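Local coordinates for protein diaminopropionate ammonia-lyase (Escherichia coli, PDB 4D9I) that uses pyridoxal 5'-phosphate to catalyse the alpha,beta-elimination of both L- and D-diaminopropionate, forming pyruvate and ammonia, at residues Gln37-Tyr42 and Lys69-Asn74; Ala82-Gln87 and Thr196-Trp201; Met113-Thr118 and Leu134-Val139. All coordinates share one frame; numbering follows the deposited sequence.

Contact 1: residues Gln37-Tyr42 and Lys69-Asn74; sequences QKIAGY and KRFGLN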
loop_
_atom_site.group_PDB
_atom_site.type_symbol
_atom_site.label_atom_id
_atom_site.label_comp_id
_atom_site.label_asym_id
_atom_site.label_seq_id
_atom_site.Cartn_x
_atom_site.Cartn_y
_atom_site.Cartn_z
ATOM N N GLN B 37 4.533 32.176 2.724
ATOM C CA GLN B 37 3.791 32.503 1.489
ATOM C C GLN B 37 4.645 33.281 0.448
ATOM O O GLN B 37 4.267 33.406 -0.730
ATOM C CB GLN B 37 2.542 33.313 1.867
ATOM C CG GLN B 37 1.874 34.036 0.702
ATOM C CD GLN B 37 1.511 35.472 1.019
ATOM O OE1 GLN B 37 2.385 36.312 1.304
ATOM N NE2 GLN B 37 0.214 35.777 0.945
ATOM N N LYS B 38 5.792 33.797 0.883
ATOM C CA LYS B 38 6.648 34.586 -0.012
ATOM C C LYS B 38 7.747 33.738 -0.637
ATOM O O LYS B 38 8.547 34.229 -1.435
ATOM C CB LYS B 38 7.261 35.779 0.733
ATOM C CG LYS B 38 6.242 36.699 1.381
ATOM C CD LYS B 38 6.930 37.751 2.230
ATOM C CE LYS B 38 5.920 38.726 2.810
ATOM N NZ LYS B 38 6.490 39.455 3.975
ATOM N N ILE B 39 7.784 32.464 -0.268
ATOM C CA ILE B 39 8.818 31.555 -0.756
ATOM C C ILE B 39 8.325 30.849 -2.009
ATOM O O ILE B 39 7.186 30.385 -2.042
ATOM C CB ILE B 39 9.183 30.491 0.311
ATOM C CG1 ILE B 39 9.701 31.155 1.592
ATOM C CG2 ILE B 39 10.183 29.483 -0.241
ATOM C CD1 ILE B 39 9.704 30.228 2.800
ATOM N N ALA B 40 9.190 30.765 -3.023
ATOM C CA ALA B 40 8.886 30.043 -4.265
ATOM C C ALA B 40 8.461 28.601 -3.971
ATOM O O ALA B 40 9.144 27.882 -3.248
ATOM C CB ALA B 40 10.085 30.056 -5.199
ATOM N N GLY B 41 7.330 28.201 -4.531
ATOM C CA GLY B 41 6.830 26.845 -4.363
ATOM C C GLY B 41 5.867 26.648 -3.207
ATOM O O GLY B 41 5.401 25.523 -2.987
ATOM N N TYR B 42 5.561 27.722 -2.471
ATOM C CA TYR B 42 4.574 27.621 -1.388
ATOM C C TYR B 42 3.226 27.151 -1.893
ATOM O O TYR B 42 2.691 27.713 -2.862
ATOM C CB TYR B 42 4.361 28.935 -0.632
ATOM C CG TYR B 42 3.305 28.798 0.459
ATOM C CD1 TYR B 42 3.617 28.207 1.684
ATOM C CD2 TYR B 42 1.983 29.216 0.245
ATOM C CE1 TYR B 42 2.654 28.055 2.671
ATOM C CE2 TYR B 42 1.015 29.072 1.227
ATOM C CZ TYR B 42 1.362 28.490 2.441
ATOM O OH TYR B 42 0.413 28.325 3.427
ATOM N N LYS B 69 4.352 16.842 1.208
ATOM C CA LYS B 69 4.229 17.804 0.097
ATOM C C LYS B 69 4.874 19.185 0.368
ATOM O O LYS B 69 4.745 20.108 -0.428
ATOM C CB LYS B 69 2.766 17.985 -0.293
ATOM C CG LYS B 69 2.011 16.678 -0.534
ATOM C CD LYS B 69 2.630 15.840 -1.637
ATOM C CE LYS B 69 1.586 14.876 -2.183
ATOM N NZ LYS B 69 2.251 13.664 -2.707
ATOM N N ARG B 70 5.549 19.315 1.486
ATOM C CA ARG B 70 6.090 20.629 1.912
ATOM C C ARG B 70 7.351 21.009 1.098
ATOM O O ARG B 70 8.423 20.464 1.344
ATOM C CB ARG B 70 6.366 20.600 3.429
ATOM C CG ARG B 70 6.773 21.920 4.096
ATOM C CD ARG B 70 5.702 22.989 3.978
ATOM N NE ARG B 70 4.482 22.675 4.732
ATOM C CZ ARG B 70 3.389 23.422 4.720
ATOM N NH1 ARG B 70 3.330 24.487 3.932
ATOM N NH2 ARG B 70 2.342 23.075 5.462
ATOM N N PHE B 71 7.198 21.927 0.131
ATOM C CA PHE B 71 8.321 22.495 -0.672
ATOM C C PHE B 71 9.296 21.539 -1.343
ATOM O O PHE B 71 10.413 21.943 -1.626
ATOM C CB PHE B 71 9.167 23.477 0.158
ATOM C CG PHE B 71 8.479 24.772 0.464
ATOM C CD1 PHE B 71 7.762 24.925 1.639
ATOM C CD2 PHE B 71 8.547 25.842 -0.433
ATOM C CE1 PHE B 71 7.121 26.117 1.927
ATOM C CE2 PHE B 71 7.904 27.043 -0.156
ATOM C CZ PHE B 71 7.201 27.181 1.029
ATOM N N GLY B 72 8.937 20.294 -1.612
ATOM C CA GLY B 72 9.941 19.384 -2.204
ATOM C C GLY B 72 10.907 18.754 -1.200
ATOM O O GLY B 72 11.754 17.935 -1.569
ATOM N N LEU B 73 10.743 19.079 0.084
ATOM C CA LEU B 73 11.617 18.527 1.130
ATOM C C LEU B 73 11.122 17.187 1.726
ATOM O O LEU B 73 11.868 16.519 2.443
ATOM C CB LEU B 73 11.885 19.570 2.239
ATOM C CG LEU B 73 12.890 20.693 1.948
ATOM C CD1 LEU B 73 12.234 21.864 1.251
ATOM C CD2 LEU B 73 13.534 21.211 3.210
ATOM N N ASN B 74 9.869 16.804 1.439
ATOM C CA ASN B 74 9.310 15.509 1.895
ATOM C C ASN B 74 9.104 15.436 3.413
ATOM O O ASN B 74 8.957 14.343 3.970
ATOM C CB ASN B 74 10.197 14.336 1.378
ATOM C CG ASN B 74 9.416 13.053 1.084
ATOM O OD1 ASN B 74 8.202 13.012 1.163
ATOM N ND2 ASN B 74 10.139 11.997 0.731
HETATM O O HOH W 1 5.068 23.502 -1.224
#
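Gly41 and Phe71 bring their backbones closest, CA to CA 5.9 Å, where two beta turns meet: a type II turn from Ile39 to Tyr42 and a type I' turn from Arg70 to Leu73. These loops belong to a fold type II pyridoxal phosphate enzyme, the first leading into strand 47-49 and the second from strand 61-66 toward helix 81-93. Both turns place glycine third, at Gly41 and Gly72, where positive phi would press a side chain against the preceding carbonyl. No direct hydrogen bond joins the loops; a water bridges them, giving a proton to Gly41 O and receiving Phe71 N-H at 3.0 Å.

Phe71 carries the apolar contact. Its CG lies anti to its own carbonyl carbon (chi1 -71°), which sends the ring against the type II turn. There CE2 meets Ile39 CG2 at a tight 3.3 Å, and CZ meets Tyr42 CB at 3.7 Å, arriving at the edge of the tyrosine ring. Ala40 O lies at the edge of the phenylalanine ring, 3.4 Å from CE2, where the polarised C-H suits a carbonyl. Replacing Phe71 with an alanine would probably open a gap beside Ile39 and Tyr42 and leave Ala40 O without the ring edge it lies against.

Tyr42 and Arg70 run side by side, and Glu212 receives both polar ends, Tyr42 OH at OE2 and Arg70 NH2 at OE1. Arginine suits this place because its guanidinium also pairs with Glu67 through NE. Its bent chain brings NH1 to 3.8 Å from Tyr42 CE1, guanidinium and ring planes 31° apart.

Contact 2: residues Ala82-Gln87 and Thr196-Trp201; sequences AYAIAQ and TKIPTW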
loop_
_atom_site.group_PDB
_atom_site.type_symbol
_atom_site.label_atom_id
_atom_site.label_comp_id
_atom_site.label_asym_id
_atom_site.label_seq_id
_atom_site.Cartn_x
_atom_site.Cartn_y
_atom_site.Cartn_z
ATOM N N ALA B 82 13.794 27.114 8.180
ATOM C CA ALA B 82 13.911 28.264 7.281
ATOM C C ALA B 82 13.505 29.577 7.938
ATOM O O ALA B 82 14.120 30.614 7.675
ATOM C CB ALA B 82 13.132 28.035 5.983
ATOM N N TYR B 83 12.481 29.532 8.795
ATOM C CA TYR B 83 12.007 30.731 9.497
ATOM C C TYR B 83 13.089 31.248 10.447
ATOM O O TYR B 83 13.382 32.445 10.473
ATOM C CB TYR B 83 10.719 30.436 10.261
ATOM C CG TYR B 83 9.960 31.656 10.759
ATOM C CD1 TYR B 83 9.693 32.745 9.915
ATOM C CD2 TYR B 83 9.450 31.690 12.059
ATOM C CE1 TYR B 83 8.974 33.842 10.374
ATOM C CE2 TYR B 83 8.716 32.777 12.517
ATOM C CZ TYR B 83 8.487 33.845 11.672
ATOM O OH TYR B 83 7.765 34.910 12.139
ATOM N N ALA B 84 13.701 30.335 11.194
ATOM C CA ALA B 84 14.779 30.696 12.085
ATOM C C ALA B 84 15.985 31.249 11.337
ATOM O O ALA B 84 16.592 32.235 11.763
ATOM C CB ALA B 84 15.173 29.507 12.938
ATOM N N ILE B 85 16.336 30.625 10.220
ATOM C CA ILE B 85 17.484 31.068 9.436
ATOM C C ILE B 85 17.277 32.483 8.863
ATOM O O ILE B 85 18.190 33.339 8.883
ATOM C CB ILE B 85 17.862 29.994 8.389
ATOM C CG1 ILE B 85 18.656 28.889 9.108
ATOM C CG2 ILE B 85 18.719 30.593 7.279
ATOM C CD1 ILE B 85 18.315 27.493 8.660
ATOM N N ALA B 86 16.068 32.736 8.377
ATOM C CA ALA B 86 15.705 34.049 7.858
ATOM C C ALA B 86 15.676 35.082 8.990
ATOM O O ALA B 86 16.158 36.200 8.819
ATOM C CB ALA B 86 14.350 33.979 7.153
ATOM N N GLN B 87 15.113 34.708 10.142
ATOM C CA GLN B 87 15.134 35.582 11.321
ATOM C C GLN B 87 16.568 35.971 11.724
ATOM O O GLN B 87 16.863 37.144 12.005
ATOM C CB GLN B 87 14.416 34.928 12.508
ATOM C CG GLN B 87 12.901 34.729 12.344
ATOM C CD GLN B 87 12.091 35.942 12.774
ATOM O OE1 GLN B 87 10.861 35.881 12.879
ATOM N NE2 GLN B 87 12.761 37.030 13.029
ATOM N N THR B 196 17.552 29.553 23.535
ATOM C CA THR B 196 16.094 29.430 23.355
ATOM C C THR B 196 15.508 30.295 22.225
ATOM O O THR B 196 14.369 30.079 21.818
ATOM C CB THR B 196 15.304 29.782 24.622
ATOM O OG1 THR B 196 15.524 31.153 24.922
ATOM C CG2 THR B 196 15.672 28.895 25.817
ATOM N N LYS B 197 16.271 31.279 21.748
ATOM C CA LYS B 197 15.785 32.187 20.705
ATOM C C LYS B 197 15.475 31.440 19.398
ATOM O O LYS B 197 14.385 31.568 18.832
ATOM C CB LYS B 197 16.811 33.285 20.475
ATOM C CG LYS B 197 16.384 34.396 19.520
ATOM C CD LYS B 197 17.496 35.428 19.369
ATOM C CE LYS B 197 18.583 34.897 18.432
ATOM N NZ LYS B 197 19.678 35.892 18.219
ATOM N N ILE B 198 16.449 30.660 18.942
ATOM C CA ILE B 198 16.329 29.903 17.703
ATOM C C ILE B 198 15.217 28.830 17.769
ATOM O O ILE B 198 14.326 28.836 16.928
ATOM C CB ILE B 198 17.714 29.374 17.218
ATOM C CG1 ILE B 198 18.567 30.550 16.724
ATOM C CG2 ILE B 198 17.548 28.303 16.123
ATOM C CD1 ILE B 198 20.072 30.332 16.780
ATOM N N PRO B 199 15.225 27.937 18.788
ATOM C CA PRO B 199 14.105 26.963 18.872
ATOM C C PRO B 199 12.705 27.581 19.023
ATOM O O PRO B 199 11.736 26.997 18.584
ATOM C CB PRO B 199 14.424 26.138 20.132
ATOM C CG PRO B 199 15.551 26.804 20.798
ATOM C CD PRO B 199 16.264 27.665 19.798
ATOM N N THR B 200 12.596 28.743 19.663
ATOM C CA THR B 200 11.340 29.477 19.671
ATOM C C THR B 200 10.893 29.806 18.237
ATOM O O THR B 200 9.737 29.541 17.869
ATOM C CB THR B 200 11.453 30.755 20.534
ATOM O OG1 THR B 200 11.723 30.375 21.893
ATOM C CG2 THR B 200 10.157 31.561 20.496
ATOM N N TRP B 201 11.798 30.351 17.418
ATOM C CA TRP B 201 11.433 30.672 16.035
ATOM C C TRP B 201 11.011 29.441 15.286
ATOM O O TRP B 201 10.047 29.471 14.502
ATOM C CB TRP B 201 12.573 31.341 15.287
ATOM C CG TRP B 201 12.787 32.805 15.614
ATOM C CD1 TRP B 201 11.823 33.761 15.897
ATOM C CD2 TRP B 201 14.063 33.528 15.648
ATOM N NE1 TRP B 201 12.399 34.988 16.124
ATOM C CE2 TRP B 201 13.739 34.918 15.976
ATOM C CE3 TRP B 201 15.396 33.177 15.440
ATOM C CZ2 TRP B 201 14.723 35.892 16.101
ATOM C CZ3 TRP B 201 16.374 34.171 15.567
ATOM C CH2 TRP B 201 16.043 35.496 15.885
#
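In the helix that presents Trp201 to Gln87, the carbonyl O of Thr196 is gripped twice: by Thr200 OG1 at 2.7 Å and by Thr200 N at 3.1 Å, the two donors coming from opposite faces of the carbonyl plane. A threonine suits this first turn, since its hydroxyl is spent on a carbonyl of its own helix.

One residue on, Trp201 reaches across to helix 81-93. Gln87 lies over one face of the indole, its CB 3.4 Å from the centroid of the six-membered ring and almost straight above it, a CH-pi contact. The glutamine chain then bends at chi2 (-87°), which lays its amide parallel to the indole, over the NE1 rim of the pyrrole ring: amide and indole planes are only 4° apart, and CD stands 3.5 Å from Trp201 NE1. Glutamine fits here because it offers both a methylene to sit on the ring and a flat polar end to stack beyond it. Lys197 O sits off-centre over the opposite face, so the indole is sandwiched between its own helix and the neighbouring one.

Nearer the helix axes Ala84 is the small residue. Its CA touches Trp201 CB at 3.9 Å, and its methyl, suited to this close approach, reaches both that carbon and Ile198 CG2. Tyr83 turns the edge of its ring to the backbone, with CD2 3.4 Å from Trp201 O. Farther along, Lys197 NZ forms a salt bridge with Glu91 of the same helix as Gln87.

The axes of the two short helical segments approach to 8.7 Å, with 130° between their N-to-C directions, a helix-helix packing in which alanine permits close approach and the indole of Trp201 lies against Gln87, joining helices 81-93 and 197-206 of this fold type II enzyme.

Contact 3: residues Met113-Thr118 and Leu134-Val139; sequences MTFATT and LGQNAV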
loop_
_atom_site.group_PDB
_atom_site.type_symbol
_atom_site.label_atom_id
_atom_site.label_comp_id
_atom_site.label_asym_id
_atom_site.label_seq_id
_atom_site.Cartn_x
_atom_site.Cartn_y
_atom_site.Cartn_z
ATOM N N MET B 113 27.147 34.098 6.655
ATOM C CA MET B 113 26.919 33.312 7.874
ATOM C C MET B 113 27.130 31.820 7.587
ATOM O O MET B 113 26.891 31.361 6.468
ATOM C CB MET B 113 25.481 33.515 8.388
ATOM C CG MET B 113 25.161 34.903 8.942
ATOM S SD MET B 113 23.556 34.971 9.799
ATOM C CE MET B 113 24.006 34.312 11.409
ATOM N N THR B 114 27.573 31.077 8.600
ATOM C CA THR B 114 27.664 29.625 8.525
ATOM C C THR B 114 26.784 29.016 9.600
ATOM O O THR B 114 26.983 29.262 10.796
ATOM C CB THR B 114 29.115 29.137 8.667
ATOM O OG1 THR B 114 29.905 29.759 7.654
ATOM C CG2 THR B 114 29.199 27.624 8.507
ATOM N N PHE B 115 25.786 28.258 9.162
ATOM C CA PHE B 115 24.845 27.620 10.079
ATOM C C PHE B 115 25.248 26.190 10.373
ATOM O O PHE B 115 25.381 25.385 9.453
ATOM C CB PHE B 115 23.429 27.653 9.502
ATOM C CG PHE B 115 22.911 29.039 9.305
ATOM C CD1 PHE B 115 22.598 29.829 10.404
ATOM C CD2 PHE B 115 22.774 29.567 8.030
ATOM C CE1 PHE B 115 22.134 31.124 10.235
ATOM C CE2 PHE B 115 22.328 30.872 7.849
ATOM C CZ PHE B 115 21.993 31.645 8.949
ATOM N N ALA B 116 25.383 25.869 11.653
ATOM C CA ALA B 116 25.876 24.552 12.069
ATOM C C ALA B 116 24.797 23.775 12.816
ATOM O O ALA B 116 24.127 24.310 13.707
ATOM C CB ALA B 116 27.131 24.692 12.911
ATOM N N THR B 117 24.627 22.506 12.442
ATOM C CA THR B 117 23.475 21.757 12.886
ATOM C C THR B 117 23.755 20.265 12.971
ATOM O O THR B 117 24.437 19.719 12.115
ATOM C CB THR B 117 22.312 22.015 11.901
ATOM O OG1 THR B 117 21.934 23.399 11.989
ATOM C CG2 THR B 117 21.114 21.143 12.199
ATOM N N THR B 118 23.227 19.629 14.017
ATOM C CA THR B 118 23.115 18.169 14.108
ATOM C C THR B 118 21.685 17.717 13.789
ATOM O O THR B 118 20.717 18.359 14.193
ATOM C CB THR B 118 23.539 17.624 15.492
ATOM O OG1 THR B 118 24.962 17.714 15.627
ATOM C CG2 THR B 118 23.145 16.157 15.634
ATOM N N LEU B 134 19.485 31.228 0.641
ATOM C CA LEU B 134 19.916 32.565 1.038
ATOM C C LEU B 134 21.384 32.882 0.729
ATOM O O LEU B 134 21.895 33.953 1.102
ATOM C CB LEU B 134 19.595 32.818 2.523
ATOM C CG LEU B 134 18.096 32.801 2.843
ATOM C CD1 LEU B 134 17.845 33.225 4.281
ATOM C CD2 LEU B 134 17.302 33.670 1.869
ATOM N N GLY B 135 22.062 31.970 0.039
ATOM C CA GLY B 135 23.481 32.178 -0.307
ATOM C C GLY B 135 24.419 32.167 0.888
ATOM O O GLY B 135 25.476 32.807 0.874
ATOM N N GLN B 136 24.028 31.438 1.930
ATOM C CA GLN B 136 24.835 31.285 3.146
ATOM C C GLN B 136 25.423 29.873 3.176
ATOM O O GLN B 136 25.122 29.057 2.308
ATOM C CB GLN B 136 23.983 31.535 4.404
ATOM C CG GLN B 136 23.206 32.854 4.432
ATOM C CD GLN B 136 24.080 34.075 4.194
ATOM O OE1 GLN B 136 25.147 34.219 4.799
ATOM N NE2 GLN B 136 23.628 34.971 3.309
ATOM N N ASN B 137 26.273 29.595 4.160
ATOM C CA ASN B 137 26.861 28.263 4.318
ATOM C C ASN B 137 26.185 27.435 5.408
ATOM O O ASN B 137 25.622 27.984 6.354
ATOM C CB ASN B 137 28.361 28.382 4.586
ATOM C CG ASN B 137 29.122 28.895 3.381
ATOM O OD1 ASN B 137 29.648 30.000 3.397
ATOM N ND2 ASN B 137 29.169 28.096 2.323
ATOM N N ALA B 138 26.216 26.115 5.261
ATOM C CA ALA B 138 25.722 25.230 6.298
ATOM C C ALA B 138 26.656 24.044 6.527
ATOM O O ALA B 138 27.238 23.510 5.582
ATOM C CB ALA B 138 24.305 24.761 5.980
ATOM N N VAL B 139 26.794 23.636 7.784
ATOM C CA VAL B 139 27.616 22.471 8.149
ATOM C C VAL B 139 26.774 21.537 9.024
ATOM O O VAL B 139 26.465 21.851 10.169
ATOM C CB VAL B 139 28.950 22.875 8.841
ATOM C CG1 VAL B 139 29.817 21.651 9.117
ATOM C CG2 VAL B 139 29.738 23.850 7.979
#
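Phe115 and Ala138 pair at the middle of two parallel strands that, with helix 122-133 between them, make a beta-alpha-beta crossover in a four-stranded parallel sheet. The axes of the short strands come to 4.4 Å, with 20° between their directions. The backbone ladder is the tight part: Asn137 N gives its hydrogen to Met113 O, Phe115 N to Asn137 O at 2.8 Å, Val139 N to Phe115 O at 2.8 Å, and Thr117 N to Val139 O at 3.0 Å.

On the face of Phe115 and Ala138 the sheet is buried under helices. The phenylalanine ring packs against Val127 and helix 81-93, and its CE2 meets Gln136 CB at 3.9 Å. Ala138, with only a methyl, leaves room for Ala131 of the crossover helix. The other face is buried at Ala116 and Val139, where Trp184 lies against both, but becomes more exposed toward the start of the strands, although Trp184 also touches Thr114. There Thr114 CG2 meets Val139 CG2 at 3.8 Å, while its OG1 lies beside CB of Asn137, a solvent-exposed residue whose polar amide suits such a place.

Thr117, whose OG1 bonds to Val187 O, lies about 9 Å, side chain to side chain, from Asp120, the inferred proton acceptor for the L-substrate; the strand thus leads toward the active site.

Just before the second strand, Gly135 adopts the positive phi that ends helix 122-133 in a Schellman motif. Gln136 follows, its chain bent at chi2 (-54°) so that both ends of the amide are used: NE2 reaches back to Leu134 O from above the carbonyl plane, and OE1 accepts the hydrogen of Met113 N at 2.7 Å, nearly straight at 176°.

From the N terminus, contact 1 closes first, joining the loop after helix 26-36 to the loop after strand 61-66 and enclosing strands 47-49 and 61-66 of the large mixed sheet. The chain then passes the cofactor lysine, Lys77, and enters helix 81-93, where contact 2 opens. Before its partner 197-206 arrives, contact 3 forms and closes inside that long loop, so contact 3 is nested within contact 2, while contact 1 stands in series before both. Helix 81-93 also touches the parallel sheet directly: Ile85 CG2 lies 3.7 Å from Phe115 CE2. Contact 1 stays separate, although Trp129 of the crossover helix reaches Ile39, Leu73 and Ala82.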